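Local coordinates for endoglucanase, glycoside hydrolase family 5 protein (Cytophaga hutchinsonii, PDB 5IHS) that probably hydrolyses internal beta-1,4-glucosidic bonds of cellulose as a family 5 endoglucanase with a TIM-barrel fold, at residues A[220-225]-A[246-251]; A[53-58]-A[279-284]. One frame throughout, in Å; residues are numbered along the deposited sequence.

Interaction 1: A[220-225]-A[246-251]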
ATOM      1  N   HIS A 220       8.809   2.489  -2.913  1.00  5.64           N
ATOM      2  CA  HIS A 220       7.964   3.293  -3.791  1.00  5.90           C
ATOM      3  C   HIS A 220       8.753   3.714  -5.017  1.00  6.36           C
ATOM      4  O   HIS A 220       9.882   4.202  -4.891  1.00  7.42           O
ATOM      5  CB  HIS A 220       7.479   4.558  -3.095  1.00  6.22           C
ATOM      6  CG  HIS A 220       6.431   4.300  -2.067  1.00  5.94           C
ATOM      7  ND1 HIS A 220       5.833   5.305  -1.342  1.00  6.33           N
ATOM      8  CD2 HIS A 220       5.857   3.144  -1.656  1.00  5.95           C
ATOM      9  CE1 HIS A 220       4.934   4.779  -0.526  1.00  6.93           C
ATOM     10  NE2 HIS A 220       4.929   3.472  -0.707  1.00  6.63           N
ATOM     11  N   PHE A 221       8.158   3.572  -6.202  1.00  6.23           N
ATOM     12  CA  PHE A 221       8.823   3.978  -7.431  1.00  6.56           C
ATOM     13  C   PHE A 221       7.841   4.680  -8.357  1.00  6.74           C
ATOM     14  O   PHE A 221       6.638   4.392  -8.366  1.00  6.82           O
ATOM     15  CB  PHE A 221       9.496   2.789  -8.149  1.00  7.43           C
ATOM     16  CG  PHE A 221       8.533   1.823  -8.775  1.00  7.71           C
ATOM     17  CD1 PHE A 221       8.049   2.030 -10.061  1.00  7.91           C
ATOM     18  CD2 PHE A 221       8.086   0.711  -8.079  1.00  8.58           C
ATOM     19  CE1 PHE A 221       7.134   1.157 -10.633  1.00  9.40           C
ATOM     20  CE2 PHE A 221       7.180  -0.167  -8.659  1.00  9.35           C
ATOM     21  CZ  PHE A 221       6.702   0.064  -9.925  1.00  9.83           C
ATOM     22  N   TYR A 222       8.409   5.569  -9.170  1.00  7.04           N
ATOM     23  CA  TYR A 222       7.684   6.330 -10.185  1.00  7.45           C
ATOM     24  C   TYR A 222       8.544   6.208 -11.435  1.00  7.93           C
ATOM     25  O   TYR A 222       9.633   6.813 -11.480  1.00  8.46           O
ATOM     26  CB  TYR A 222       7.440   7.783  -9.761  1.00  8.86           C
ATOM     27  CG  TYR A 222       6.219   7.884  -8.828  1.00 10.90           C
ATOM     28  CD1 TYR A 222       6.289   7.535  -7.490  1.00 11.87           C
ATOM     29  CD2 TYR A 222       4.971   8.282  -9.330  1.00 11.66           C
ATOM     30  CE1 TYR A 222       5.153   7.559  -6.675  1.00 10.93           C
ATOM     31  CE2 TYR A 222       3.846   8.315  -8.523  1.00 12.35           C
ATOM     32  CZ  TYR A 222       3.940   7.959  -7.199  1.00 12.61           C
ATOM     33  OH  TYR A 222       2.797   8.015  -6.436  1.00 14.47           O
ATOM     34  N   PRO A 223       8.130   5.415 -12.432  1.00  7.91           N
ATOM     35  CA  PRO A 223       9.053   4.969 -13.500  1.00  8.51           C
ATOM     36  C   PRO A 223       9.491   6.049 -14.471  1.00  8.78           C
ATOM     37  O   PRO A 223      10.440   5.815 -15.233  1.00 10.07           O
ATOM     38  CB  PRO A 223       8.240   3.887 -14.224  1.00  9.33           C
ATOM     39  CG  PRO A 223       6.822   4.280 -13.967  1.00 10.16           C
ATOM     40  CD  PRO A 223       6.796   4.820 -12.573  1.00  8.61           C
ATOM     41  N   GLY A 224       8.843   7.210 -14.490  1.00  8.73           N
ATOM     42  CA  GLY A 224       9.396   8.327 -15.238  1.00  9.64           C
ATOM     43  C   GLY A 224      10.678   8.862 -14.638  1.00 10.61           C
ATOM     44  O   GLY A 224      11.452   9.532 -15.330  1.00 12.42           O
ATOM     45  N   THR A 225      10.916   8.560 -13.369  1.00  9.81           N
ATOM     46  CA  THR A 225      12.077   8.996 -12.609  1.00 10.18           C
ATOM     47  C   THR A 225      12.989   7.850 -12.206  1.00 10.42           C
ATOM     48  O   THR A 225      14.214   7.979 -12.273  1.00 12.45           O
ATOM     49  CB  THR A 225      11.604   9.725 -11.342  1.00 10.94           C
ATOM     50  OG1 THR A 225      10.704  10.783 -11.702  1.00 11.65           O
ATOM     51  CG2 THR A 225      12.787  10.286 -10.549  1.00 12.40           C
ATOM     52  N   VAL A 246       5.626  -3.034  -2.420  1.00  5.81           N
ATOM     53  CA  VAL A 246       5.429  -1.776  -3.135  1.00  5.78           C
ATOM     54  C   VAL A 246       4.031  -1.268  -2.787  1.00  6.06           C
ATOM     55  O   VAL A 246       3.046  -1.528  -3.489  1.00  6.49           O
ATOM     56  CB  VAL A 246       5.674  -1.927  -4.644  1.00  6.01           C
ATOM     57  CG1 VAL A 246       5.306  -0.642  -5.379  1.00  6.59           C
ATOM     58  CG2 VAL A 246       7.136  -2.265  -4.897  1.00  6.65           C
ATOM     59  N   THR A 247       3.922  -0.538  -1.673  1.00  5.70           N
ATOM     60  CA  THR A 247       2.610  -0.050  -1.277  1.00  5.88           C
ATOM     61  C   THR A 247       2.152   1.110  -2.135  1.00  5.77           C
ATOM     62  O   THR A 247       0.975   1.473  -2.061  1.00  6.53           O
ATOM     63  CB  THR A 247       2.561   0.338   0.205  1.00  6.25           C
ATOM     64  OG1 THR A 247       3.489   1.396   0.421  1.00  6.90           O
ATOM     65  CG2 THR A 247       2.872  -0.853   1.126  1.00  7.50           C
ATOM     66  N   GLU A 248       3.044   1.688  -2.939  1.00  5.67           N
ATOM     67  CA  GLU A 248       2.674   2.771  -3.836  1.00  5.81           C
ATOM     68  C   GLU A 248       3.643   2.807  -5.008  1.00  5.68           C
ATOM     69  O   GLU A 248       4.870   2.814  -4.811  1.00  6.48           O
ATOM     70  CB  GLU A 248       2.726   4.112  -3.096  1.00  6.83           C
ATOM     71  CG  GLU A 248       2.060   5.236  -3.831  1.00  7.69           C
ATOM     72  CD  GLU A 248       2.266   6.572  -3.135  1.00  8.12           C
ATOM     73  OE1 GLU A 248       1.880   6.699  -1.943  1.00  8.16           O
ATOM     74  OE2 GLU A 248       2.825   7.483  -3.793  1.00  9.71           O
ATOM     75  N   TYR A 249       3.102   2.880  -6.221  1.00  5.45           N
ATOM     76  CA  TYR A 249       3.917   3.173  -7.394  1.00  5.71           C
ATOM     77  C   TYR A 249       3.056   3.957  -8.370  1.00  5.72           C
ATOM     78  O   TYR A 249       1.829   3.850  -8.374  1.00  6.38           O
ATOM     79  CB  TYR A 249       4.488   1.896  -8.075  1.00  6.06           C
ATOM     80  CG  TYR A 249       3.430   1.135  -8.838  1.00  6.28           C
ATOM     81  CD1 TYR A 249       2.589   0.245  -8.183  1.00  6.10           C
ATOM     82  CD2 TYR A 249       3.249   1.313 -10.209  1.00  6.79           C
ATOM     83  CE1 TYR A 249       1.577  -0.425  -8.859  1.00  6.72           C
ATOM     84  CE2 TYR A 249       2.238   0.649 -10.894  1.00  7.17           C
ATOM     85  CZ  TYR A 249       1.398  -0.212 -10.213  1.00  6.71           C
ATOM     86  OH  TYR A 249       0.396  -0.837 -10.908  1.00  7.11           O
ATOM     87  N   GLY A 250       3.711   4.728  -9.229  1.00  6.83           N
ATOM     88  CA  GLY A 250       3.048   5.408 -10.314  1.00  7.37           C
ATOM     89  C   GLY A 250       3.437   4.852 -11.677  1.00  7.50           C
ATOM     90  O   GLY A 250       4.216   3.915 -11.806  1.00  7.67           O
ATOM     91  N   THR A 251       2.878   5.480 -12.709  1.00  7.64           N
ATOM     92  CA  THR A 251       3.232   5.184 -14.096  1.00  7.78           C
ATOM     93  C   THR A 251       4.005   6.329 -14.748  1.00  8.45           C
ATOM     94  O   THR A 251       4.276   6.276 -15.954  1.00  9.40           O
ATOM     95  CB  THR A 251       1.969   4.922 -14.911  1.00  8.44           C
ATOM     96  OG1 THR A 251       1.161   6.104 -14.860  1.00  8.83           O
ATOM     97  CG2 THR A 251       1.197   3.714 -14.384  1.00  8.93           C
TER

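Interaction 2: A[53-58]-A[279-284]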
ATOM      1  N   ARG A  53      -2.013  -7.477  -5.704  1.00  6.03           N
ATOM      2  CA  ARG A  53      -1.932  -6.324  -6.592  1.00  6.01           C
ATOM      3  C   ARG A  53      -3.237  -5.561  -6.489  1.00  5.64           C
ATOM      4  O   ARG A  53      -4.315  -6.168  -6.456  1.00  6.77           O
ATOM      5  CB  ARG A  53      -1.741  -6.709  -8.061  1.00  6.96           C
ATOM      6  CG  ARG A  53      -0.610  -7.657  -8.382  1.00  7.97           C
ATOM      7  CD  ARG A  53      -0.720  -8.051  -9.860  1.00  8.90           C
ATOM      8  NE  ARG A  53       0.363  -8.931 -10.261  1.00  9.41           N
ATOM      9  CZ  ARG A  53       0.368 -10.238 -10.073  1.00  9.62           C
ATOM     10  NH1 ARG A  53      -0.687 -10.855  -9.548  1.00 10.17           N
ATOM     11  NH2 ARG A  53       1.426 -10.940 -10.453  1.00 11.04           N
ATOM     12  N   GLY A  54      -3.141  -4.242  -6.427  1.00  5.90           N
ATOM     13  CA  GLY A  54      -4.341  -3.447  -6.325  1.00  6.35           C
ATOM     14  C   GLY A  54      -4.099  -1.973  -6.493  1.00  6.00           C
ATOM     15  O   GLY A  54      -3.180  -1.542  -7.207  1.00  6.36           O
ATOM     16  N   MET A  55      -4.962  -1.198  -5.840  1.00  6.35           N
ATOM     17  CA  MET A  55      -4.997   0.244  -5.985  1.00  6.14           C
ATOM     18  C   MET A  55      -4.896   0.925  -4.633  1.00  6.24           C
ATOM     19  O   MET A  55      -5.464   0.459  -3.635  1.00  6.95           O
ATOM     20  CB  MET A  55      -6.300   0.712  -6.633  1.00  6.83           C
ATOM     21  CG  MET A  55      -6.454   0.300  -8.086  1.00  7.51           C
ATOM     22  SD  MET A  55      -5.138   0.887  -9.162  1.00  7.74           S
ATOM     23  CE  MET A  55      -5.416   2.669  -9.165  1.00  8.70           C
ATOM     24  N   SER A  56      -4.207   2.057  -4.629  1.00  6.31           N
ATOM     25  CA  SER A  56      -4.251   2.989  -3.517  1.00  6.33           C
ATOM     26  C   SER A  56      -5.291   4.067  -3.775  1.00  5.73           C
ATOM     27  O   SER A  56      -5.353   4.650  -4.864  1.00  7.11           O
ATOM     28  CB  SER A  56      -2.886   3.646  -3.300  1.00  6.60           C
ATOM     29  OG  SER A  56      -2.843   4.395  -2.088  1.00  6.76           O
ATOM     30  N   LEU A  57      -6.054   4.377  -2.740  1.00  6.01           N
ATOM     31  CA  LEU A  57      -6.771   5.631  -2.684  1.00  6.47           C
ATOM     32  C   LEU A  57      -5.764   6.762  -2.472  1.00  6.68           C
ATOM     33  O   LEU A  57      -4.617   6.553  -2.062  1.00  7.49           O
ATOM     34  CB  LEU A  57      -7.829   5.571  -1.583  1.00  7.35           C
ATOM     35  CG  LEU A  57      -8.841   4.422  -1.749  1.00  9.09           C
ATOM     36  CD1 LEU A  57      -9.733   4.276  -0.540  1.00  9.38           C
ATOM     37  CD2 LEU A  57      -9.673   4.556  -3.006  1.00 13.33           C
ATOM     38  N   PHE A  58      -6.203   7.972  -2.766  1.00  7.78           N
ATOM     39  CA  PHE A  58      -5.405   9.182  -2.601  1.00  7.44           C
ATOM     40  C   PHE A  58      -5.623   9.718  -1.188  1.00  7.47           C
ATOM     41  O   PHE A  58      -6.535   9.289  -0.482  1.00  8.71           O
ATOM     42  CB  PHE A  58      -5.898  10.166  -3.670  1.00  7.48           C
ATOM     43  CG  PHE A  58      -5.115  11.465  -3.841  1.00  8.25           C
ATOM     44  CD1 PHE A  58      -4.094  11.563  -4.780  1.00  9.44           C
ATOM     45  CD2 PHE A  58      -5.521  12.634  -3.203  1.00  8.98           C
ATOM     46  CE1 PHE A  58      -3.446  12.771  -5.004  1.00 10.73           C
ATOM     47  CE2 PHE A  58      -4.879  13.844  -3.442  1.00 10.05           C
ATOM     48  CZ  PHE A  58      -3.850  13.910  -4.339  1.00 10.59           C
ATOM     49  N   TYR A 279       2.096  -5.073  -5.127  1.00  6.12           N
ATOM     50  CA  TYR A 279       2.130  -3.698  -5.615  1.00  5.94           C
ATOM     51  C   TYR A 279       0.754  -3.042  -5.691  1.00  6.13           C
ATOM     52  O   TYR A 279      -0.239  -3.684  -6.035  1.00  7.13           O
ATOM     53  CB  TYR A 279       2.880  -3.601  -6.950  1.00  6.62           C
ATOM     54  CG  TYR A 279       2.453  -4.446  -8.141  1.00  6.84           C
ATOM     55  CD1 TYR A 279       1.382  -4.070  -8.949  1.00  7.28           C
ATOM     56  CD2 TYR A 279       3.202  -5.545  -8.539  1.00  8.05           C
ATOM     57  CE1 TYR A 279       1.058  -4.764 -10.093  1.00  7.86           C
ATOM     58  CE2 TYR A 279       2.885  -6.250  -9.699  1.00  8.26           C
ATOM     59  CZ  TYR A 279       1.820  -5.845 -10.477  1.00  8.17           C
ATOM     60  OH  TYR A 279       1.537  -6.561 -11.632  1.00  8.83           O
ATOM     61  N   CYS A 280       0.694  -1.755  -5.317  0.72  5.91           N
ATOM     62  CA  CYS A 280      -0.526  -0.948  -5.394  0.72  5.90           C
ATOM     63  C   CYS A 280      -0.237   0.364  -6.107  0.72  5.88           C
ATOM     64  O   CYS A 280       0.727   1.054  -5.763  0.72  5.92           O
ATOM     65  CB  CYS A 280      -1.069  -0.576  -4.010  0.72  7.89           C
ATOM     66  SG  CYS A 280      -1.682  -1.932  -3.034  0.72 10.64           S
ATOM     67  N   ASN A 281      -1.093   0.727  -7.059  1.00  5.85           N
ATOM     68  CA  ASN A 281      -0.901   1.928  -7.869  1.00  5.66           C
ATOM     69  C   ASN A 281      -1.533   3.167  -7.245  1.00  5.62           C
ATOM     70  O   ASN A 281      -2.649   3.128  -6.716  1.00  6.22           O
ATOM     71  CB  ASN A 281      -1.509   1.719  -9.254  1.00  6.15           C
ATOM     72  CG  ASN A 281      -1.446   2.967 -10.118  1.00  6.26           C
ATOM     73  OD1 ASN A 281      -2.474   3.565 -10.433  1.00  6.92           O
ATOM     74  ND2 ASN A 281      -0.243   3.341 -10.533  1.00  6.64           N
ATOM     75  N   TRP A 282      -0.815   4.280  -7.364  1.00  5.92           N
ATOM     76  CA  TRP A 282      -1.286   5.612  -6.996  1.00  6.30           C
ATOM     77  C   TRP A 282      -1.816   6.297  -8.251  1.00  6.60           C
ATOM     78  O   TRP A 282      -1.023   6.539  -9.178  1.00  7.74           O
ATOM     79  CB  TRP A 282      -0.108   6.398  -6.439  1.00  7.50           C
ATOM     80  CG  TRP A 282      -0.419   7.753  -5.887  1.00  7.69           C
ATOM     81  CD1 TRP A 282      -0.321   8.945  -6.540  1.00  9.55           C
ATOM     82  CD2 TRP A 282      -0.854   8.055  -4.557  1.00  7.67           C
ATOM     83  NE1 TRP A 282      -0.662   9.969  -5.700  1.00  9.66           N
ATOM     84  CE2 TRP A 282      -0.988   9.457  -4.475  1.00  8.57           C
ATOM     85  CE3 TRP A 282      -1.145   7.279  -3.428  1.00  7.91           C
ATOM     86  CZ2 TRP A 282      -1.390  10.101  -3.302  1.00  9.30           C
ATOM     87  CZ3 TRP A 282      -1.544   7.921  -2.265  1.00  8.51           C
ATOM     88  CH2 TRP A 282      -1.646   9.319  -2.209  1.00  9.20           C
ATOM     89  N   SER A 283      -3.108   6.632  -8.330  1.00  6.54           N
ATOM     90  CA  SER A 283      -4.113   6.414  -7.298  1.00  7.14           C
ATOM     91  C   SER A 283      -5.515   6.556  -7.874  1.00  6.73           C
ATOM     92  O   SER A 283      -5.712   7.096  -8.968  1.00  7.27           O
ATOM     93  CB  SER A 283      -4.000   7.439  -6.161  1.00  8.30           C
ATOM     94  OG  SER A 283      -4.496   8.709  -6.555  1.00  9.74           O
ATOM     95  N   ILE A 284      -6.492   6.119  -7.079  1.00  6.91           N
ATOM     96  CA  ILE A 284      -7.894   6.473  -7.283  1.00  7.33           C
ATOM     97  C   ILE A 284      -8.082   7.913  -6.799  1.00  8.03           C
ATOM     98  O   ILE A 284      -8.242   8.194  -5.611  1.00  8.89           O
ATOM     99  CB  ILE A 284      -8.835   5.491  -6.587  1.00  8.22           C
ATOM    100  CG1 ILE A 284      -8.628   4.061  -7.127  1.00  9.21           C
ATOM    101  CG2 ILE A 284     -10.272   5.946  -6.720  1.00  9.02           C
ATOM    102  CD1 ILE A 284      -8.938   3.871  -8.603  1.00  9.79           C
TER
HETATM  103  O   HOH W   1      -9.154   8.425  -2.999  1.00  9.97           O

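Interaction 1: A[220-225]-A[246-251]
The backbones of 220-225 and 246-251 run side by side in the same direction, Phe221 beside Tyr249, and Gly250 N donates to Phe221 O at 3.1 Å. Phe221 N and Glu248 O are buried here without a partner. Phe221 and Tyr249 both hold CG between the backbone N and the carbonyl carbon (chi1 71° and 74°). From the same face of the sheet, their rings point the same way and lie nearly parallel, but slid apart, with centroids 5.2 Å apart. Tyr249 CB covers one face of the Phe221 ring, 3.5 Å from its centroid. The two segments are the C-terminal ends of strands six and seven of the (beta/alpha)8 barrel and the loops that follow, joined through helix 228-239 as a beta-alpha-beta unit. Family 5 enzymes carry a catalytic glutamate at the end of strand seven, and the place of Glu248 is consistent with that role. Its CB sits over the centre of the His220 ring, 3.4 Å from the centroid. At the ring edge His220 NE2 donates in plane to Thr247 OG1, 2.8 Å away and nearly straight at 167°. His220 ND1 bonds Glu160, and Thr247 OG1 also bonds Glu156. Tyr222 lays a ring face over Gly250 N. Its OH donates to Glu248 OE2 at 2.7 Å, on its anti side and somewhat out of the carboxylate plane, with ring and carboxylate almost perpendicular. A phenylalanine in place of Tyr222 would probably leave OE2 without this donor and the carboxylate freer to turn. Glu248 OE1 pairs with Arg85.

Interaction 2: A[53-58]-A[279-284]
Tyr279 holds CG between the backbone N and the carbonyl carbon (chi1 56°), while Arg53 turns CG anti to its carbonyl carbon (chi1 -52°) and then runs extended to NE. The two segments are the first and eighth strands of the (beta/alpha)8 barrel, and their parallel pairing closes it. These torsions bring the arginine chain across the tyrosine ring, with Arg53 CG over one face, 3.8 Å from the centroid. Arg53 NE then donates to Tyr279 OH at 3.0 Å, near the guanidinium plane but bent to 134°. Asp273 pairs with the far end of Arg53, and Asp319 bonds the same tyrosine OH. Backbone bonds alternate from Gly54 N to Tyr279 O and from Asn281 N to Gly54 O. Ser56 N follows, donating to Asn281 O at 2.8 Å. Ser56 O then accepts from Ile284 N at 2.9 Å, so the eighth strand spends an extra residue at its corner. The peptide between Trp282 and Ser283 there is cis, as in other family 5 enzymes. Met55 lies alongside Asn281, its CE 3.3 Å from Asn281 OD1. Phe58 CD1 meets Trp282 CZ2 at 3.4 Å, the rings oblique to each other. Ser56 OG donates to Leu57 O and also bonds Arg85. Beyond the last direct backbone bond a water takes over, accepting from Phe58 N at 3.0 Å and donating to Ile284 O at 2.8 Å.

From the N terminus the chain first lays down 53-58, the opening strand of the barrel. It passes through strands two to five before reaching 220-225. Helix 228-239 then carries it to 246-251, where interaction 1 closes a short loop of 20 residues. Helix 262-274 leads on to 279-284, and interaction 2 closes a loop of 220 residues. Interaction 1 is nested inside that loop, and the two do not cross. The first joins neighbouring strands six and seven; the second joins eight to one. Strands 244-249 and 279-284 connect them directly: Tyr249 O probably bonds Trp282 N at 2.9 Å, and Tyr222 OH packs against the Trp282 ring.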